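Local coordinates for protein thiamine pyrophosphokinase (Saccharomyces cerevisiae, PDB 1IG0) that transfers a pyrophosphate group from ATP to thiamine, making thiamine diphosphate and AMP, and is the only yeast enzyme able to do so, at residues B[132-143]-B[165-173]. Residues are numbered along the deposited sequence; the frame is centred on the assembly and turned at random.
Sequences NLISLHFNSPEF and IHTLYNTMT
Ser-135 OG is gripped from several sides: it accepts a hydrogen bond from Asn-139 ND2 at 3.1 Å, is hydrogen-bonded to Tyr-215 OH, and is touched across the contact by Met-172 CE at 3.3 Å, brought there by the bent end of the methionine (chi3 74°). Asn-132 OD1 accepts from His-166 ND1 at 2.9 Å, the one hydrogen bond that links helix 132-139 to helix 165-173. Its N-H...O angle of 159° is fairly straight, and OD1 lies at the edge of the imidazole, near the ring plane. The same amide lies almost flat on Tyr-169: the two planes are nearly parallel, and Asn-132 ND2 stands 3.3 Å above the phenol ring, over its centre. Thr-173 OG1 sits over the opposite ring face, offset toward the rim, and Ser-135 CB meets the edge at Tyr-169 CE1, so the ring is bounded on both faces and at one side. Were Tyr-169 an alanine, the Asn-132 amide would probably lose the ring it stacks on and be freer to turn away from His-166.

Leu-136 and Ile-165 carry the apolar packing. Leu-136 is a knob in a hole formed by Ile-165, Leu-168, Tyr-169 and Met-172; its CD1 lies 3.9 Å from Leu-168 CB, while CD2 reaches Met-172 SD at 3.7 Å. In return, Ile-165 fits among Asn-132, Leu-133, Leu-136 and Phe-143, with its CD1 3.9 Å from Phe-143 CE1. Ser-140 CB touches the Met-172 sulfur, while Ser-140 OG, at the N-cap, accepts from Phe-143 N.

The axes of segments 132-139 and 165-173 approach to 9.3 Å and cross at 51°, with reciprocal knobs-into-holes packing. Leu-133 and Ile-165 also reach strand 93-96, placing this helix layer against the parallel part of the central sheet, as expected of the alpha-beta-alpha catalytic domain of thiamine pyrophosphokinase.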
loop_
_atom_site.group_PDB
_atom_site.type_symbol
_atom_site.label_atom_id
_atom_site.label_comp_id
_atom_site.label_asym_id
_atom_site.label_seq_id
_atom_site.Cartn_x
_atom_site.Cartn_y
_atom_site.Cartn_z
ATOM N N ASN B 132 2.943 -20.094 9.389
ATOM C CA ASN B 132 2.861 -21.548 9.497
ATOM C C ASN B 132 3.672 -21.951 10.724
ATOM O O ASN B 132 3.241 -22.778 11.527
ATOM C CB ASN B 132 3.449 -22.231 8.257
ATOM C CG ASN B 132 2.482 -22.263 7.087
ATOM O OD1 ASN B 132 2.790 -22.817 6.030
ATOM N ND2 ASN B 132 1.307 -21.672 7.270
ATOM N N LEU B 133 4.854 -21.356 10.853
ATOM C CA LEU B 133 5.748 -21.617 11.975
ATOM C C LEU B 133 5.091 -21.223 13.291
ATOM O O LEU B 133 5.127 -21.974 14.265
ATOM C CB LEU B 133 7.045 -20.823 11.805
ATOM C CG LEU B 133 7.962 -20.736 13.028
ATOM C CD1 LEU B 133 8.471 -22.121 13.396
ATOM C CD2 LEU B 133 9.125 -19.799 12.726
ATOM N N ILE B 134 4.496 -20.035 13.314
ATOM C CA ILE B 134 3.834 -19.531 14.510
ATOM C C ILE B 134 2.727 -20.470 14.981
ATOM O O ILE B 134 2.624 -20.767 16.172
ATOM C CB ILE B 134 3.251 -18.124 14.260
ATOM C CG1 ILE B 134 4.400 -17.131 14.057
ATOM C CG2 ILE B 134 2.371 -17.700 15.430
ATOM C CD1 ILE B 134 3.966 -15.767 13.568
ATOM N N SER B 135 1.905 -20.945 14.050
ATOM C CA SER B 135 0.822 -21.851 14.407
ATOM C C SER B 135 1.386 -23.161 14.959
ATOM O O SER B 135 0.889 -23.691 15.954
ATOM C CB SER B 135 -0.064 -22.141 13.195
ATOM O OG SER B 135 -1.221 -22.861 13.586
ATOM N N LEU B 136 2.421 -23.685 14.309
ATOM C CA LEU B 136 3.048 -24.921 14.764
ATOM C C LEU B 136 3.591 -24.740 16.180
ATOM O O LEU B 136 3.417 -25.602 17.042
ATOM C CB LEU B 136 4.187 -25.317 13.820
ATOM C CG LEU B 136 3.793 -25.956 12.485
ATOM C CD1 LEU B 136 5.023 -26.094 11.596
ATOM C CD2 LEU B 136 3.150 -27.319 12.744
ATOM N N HIS B 137 4.247 -23.610 16.413
ATOM C CA HIS B 137 4.816 -23.314 17.723
ATOM C C HIS B 137 3.776 -23.415 18.836
ATOM O O HIS B 137 4.019 -24.033 19.873
ATOM C CB HIS B 137 5.412 -21.904 17.740
ATOM C CG HIS B 137 5.868 -21.462 19.096
ATOM N ND1 HIS B 137 7.101 -21.796 19.613
ATOM C CD2 HIS B 137 5.234 -20.754 20.061
ATOM C CE1 HIS B 137 7.205 -21.315 20.840
ATOM N NE2 HIS B 137 6.086 -20.680 21.134
ATOM N N PHE B 138 2.619 -22.801 18.618
ATOM C CA PHE B 138 1.560 -22.800 19.619
ATOM C C PHE B 138 0.601 -23.985 19.591
ATOM O O PHE B 138 0.066 -24.367 20.631
ATOM C CB PHE B 138 0.729 -21.516 19.504
ATOM C CG PHE B 138 1.428 -20.289 20.009
ATOM C CD1 PHE B 138 1.715 -19.233 19.149
ATOM C CD2 PHE B 138 1.794 -20.183 21.347
ATOM C CE1 PHE B 138 2.357 -18.088 19.616
ATOM C CE2 PHE B 138 2.436 -19.044 21.825
ATOM C CZ PHE B 138 2.718 -17.994 20.958
ATOM N N ASN B 139 0.388 -24.574 18.419
ATOM C CA ASN B 139 -0.581 -25.659 18.320
ATOM C C ASN B 139 -0.088 -27.078 18.057
ATOM O O ASN B 139 -0.894 -28.007 18.000
ATOM C CB ASN B 139 -1.638 -25.278 17.280
ATOM C CG ASN B 139 -2.211 -23.890 17.523
ATOM O OD1 ASN B 139 -2.634 -23.571 18.633
ATOM N ND2 ASN B 139 -2.232 -23.060 16.482
ATOM N N SER B 140 1.219 -27.258 17.898
ATOM C CA SER B 140 1.757 -28.591 17.660
ATOM C C SER B 140 2.808 -28.971 18.699
ATOM O O SER B 140 3.982 -28.629 18.557
ATOM C CB SER B 140 2.373 -28.684 16.263
ATOM O OG SER B 140 3.010 -29.940 16.081
ATOM N N PRO B 141 2.396 -29.677 19.764
ATOM C CA PRO B 141 3.349 -30.083 20.802
ATOM C C PRO B 141 4.487 -30.919 20.213
ATOM O O PRO B 141 5.612 -30.906 20.718
ATOM C CB PRO B 141 2.478 -30.885 21.766
ATOM C CG PRO B 141 1.151 -30.214 21.649
ATOM C CD PRO B 141 1.022 -30.041 20.151
ATOM N N GLU B 142 4.189 -31.648 19.143
ATOM C CA GLU B 142 5.194 -32.481 18.493
ATOM C C GLU B 142 6.252 -31.624 17.814
ATOM O O GLU B 142 7.430 -31.977 17.802
ATOM C CB GLU B 142 4.537 -33.410 17.472
ATOM C CG GLU B 142 5.521 -34.276 16.708
ATOM C CD GLU B 142 4.880 -35.526 16.150
ATOM O OE1 GLU B 142 4.989 -35.758 14.927
ATOM O OE2 GLU B 142 4.269 -36.279 16.939
ATOM N N PHE B 143 5.834 -30.502 17.242
ATOM C CA PHE B 143 6.781 -29.605 16.590
ATOM C C PHE B 143 7.742 -29.074 17.649
ATOM O O PHE B 143 8.959 -29.051 17.454
ATOM C CB PHE B 143 6.058 -28.426 15.942
ATOM C CG PHE B 143 6.989 -27.397 15.361
ATOM C CD1 PHE B 143 7.690 -27.653 14.185
ATOM C CD2 PHE B 143 7.200 -26.189 16.015
ATOM C CE1 PHE B 143 8.593 -26.718 13.666
ATOM C CE2 PHE B 143 8.100 -25.249 15.507
ATOM C CZ PHE B 143 8.797 -25.516 14.329
ATOM N N ILE B 165 8.313 -26.744 6.962
ATOM C CA ILE B 165 7.375 -26.026 7.818
ATOM C C ILE B 165 5.952 -26.066 7.271
ATOM O O ILE B 165 4.995 -26.169 8.036
ATOM C CB ILE B 165 7.805 -24.551 8.016
ATOM C CG1 ILE B 165 9.124 -24.491 8.792
ATOM C CG2 ILE B 165 6.730 -23.787 8.783
ATOM C CD1 ILE B 165 9.042 -25.045 10.213
ATOM N N HIS B 166 5.808 -25.988 5.951
ATOM C CA HIS B 166 4.480 -26.031 5.354
ATOM C C HIS B 166 3.916 -27.445 5.425
ATOM O O HIS B 166 2.733 -27.635 5.699
ATOM C CB HIS B 166 4.504 -25.579 3.894
ATOM C CG HIS B 166 3.139 -25.445 3.289
ATOM N ND1 HIS B 166 2.265 -24.439 3.640
ATOM C CD2 HIS B 166 2.482 -26.212 2.386
ATOM C CE1 HIS B 166 1.130 -24.589 2.982
ATOM N NE2 HIS B 166 1.235 -25.659 2.214
ATOM N N THR B 167 4.762 -28.436 5.168
ATOM C CA THR B 167 4.329 -29.829 5.218
ATOM C C THR B 167 3.847 -30.164 6.629
ATOM O O THR B 167 2.789 -30.768 6.811
ATOM C CB THR B 167 5.482 -30.786 4.841
ATOM O OG1 THR B 167 5.993 -30.432 3.550
ATOM C CG2 THR B 167 4.990 -32.229 4.811
ATOM N N LEU B 168 4.632 -29.766 7.626
ATOM C CA LEU B 168 4.283 -30.014 9.020
ATOM C C LEU B 168 3.016 -29.254 9.389
ATOM O O LEU B 168 2.166 -29.766 10.114
ATOM C CB LEU B 168 5.424 -29.586 9.944
ATOM C CG LEU B 168 6.717 -30.401 9.870
ATOM C CD1 LEU B 168 7.772 -29.782 10.774
ATOM C CD2 LEU B 168 6.434 -31.836 10.286
ATOM N N TYR B 169 2.900 -28.026 8.894
ATOM C CA TYR B 169 1.730 -27.194 9.160
ATOM C C TYR B 169 0.470 -27.845 8.589
ATOM O O TYR B 169 -0.552 -27.953 9.269
ATOM C CB TYR B 169 1.917 -25.810 8.529
ATOM C CG TYR B 169 0.688 -24.932 8.597
ATOM C CD1 TYR B 169 0.354 -24.247 9.766
ATOM C CD2 TYR B 169 -0.158 -24.806 7.494
ATOM C CE1 TYR B 169 -0.790 -23.458 9.834
ATOM C CE2 TYR B 169 -1.304 -24.025 7.552
ATOM C CZ TYR B 169 -1.614 -23.353 8.722
ATOM O OH TYR B 169 -2.747 -22.577 8.771
ATOM N N ASN B 170 0.547 -28.268 7.331
ATOM C CA ASN B 170 -0.584 -28.905 6.666
ATOM C C ASN B 170 -1.042 -30.153 7.413
ATOM O O ASN B 170 -2.241 -30.369 7.605
ATOM C CB ASN B 170 -0.209 -29.272 5.225
ATOM C CG ASN B 170 -0.209 -28.071 4.295
ATOM O OD1 ASN B 170 0.313 -28.130 3.180
ATOM N ND2 ASN B 170 -0.804 -26.974 4.747
ATOM N N THR B 171 -0.083 -30.969 7.838
ATOM C CA THR B 171 -0.394 -32.195 8.561
ATOM C C THR B 171 -1.105 -31.876 9.869
ATOM O O THR B 171 -2.118 -32.493 10.196
ATOM C CB THR B 171 0.882 -33.006 8.863
ATOM O OG1 THR B 171 1.494 -33.404 7.630
ATOM C CG2 THR B 171 0.547 -34.249 9.687
ATOM N N MET B 172 -0.574 -30.911 10.611
ATOM C CA MET B 172 -1.173 -30.508 11.879
ATOM C C MET B 172 -2.602 -30.015 11.680
ATOM O O MET B 172 -3.522 -30.434 12.386
ATOM C CB MET B 172 -0.350 -29.392 12.528
ATOM C CG MET B 172 -1.052 -28.712 13.704
ATOM S SD MET B 172 -0.221 -27.209 14.258
ATOM C CE MET B 172 -0.667 -26.086 12.922
ATOM N N THR B 173 -2.774 -29.115 10.718
ATOM C CA THR B 173 -4.077 -28.536 10.418
ATOM C C THR B 173 -5.153 -29.588 10.167
ATOM O O THR B 173 -6.331 -29.346 10.420
ATOM C CB THR B 173 -3.990 -27.600 9.193
ATOM O OG1 THR B 173 -3.079 -26.531 9.477
ATOM C CG2 THR B 173 -5.358 -27.018 8.860
#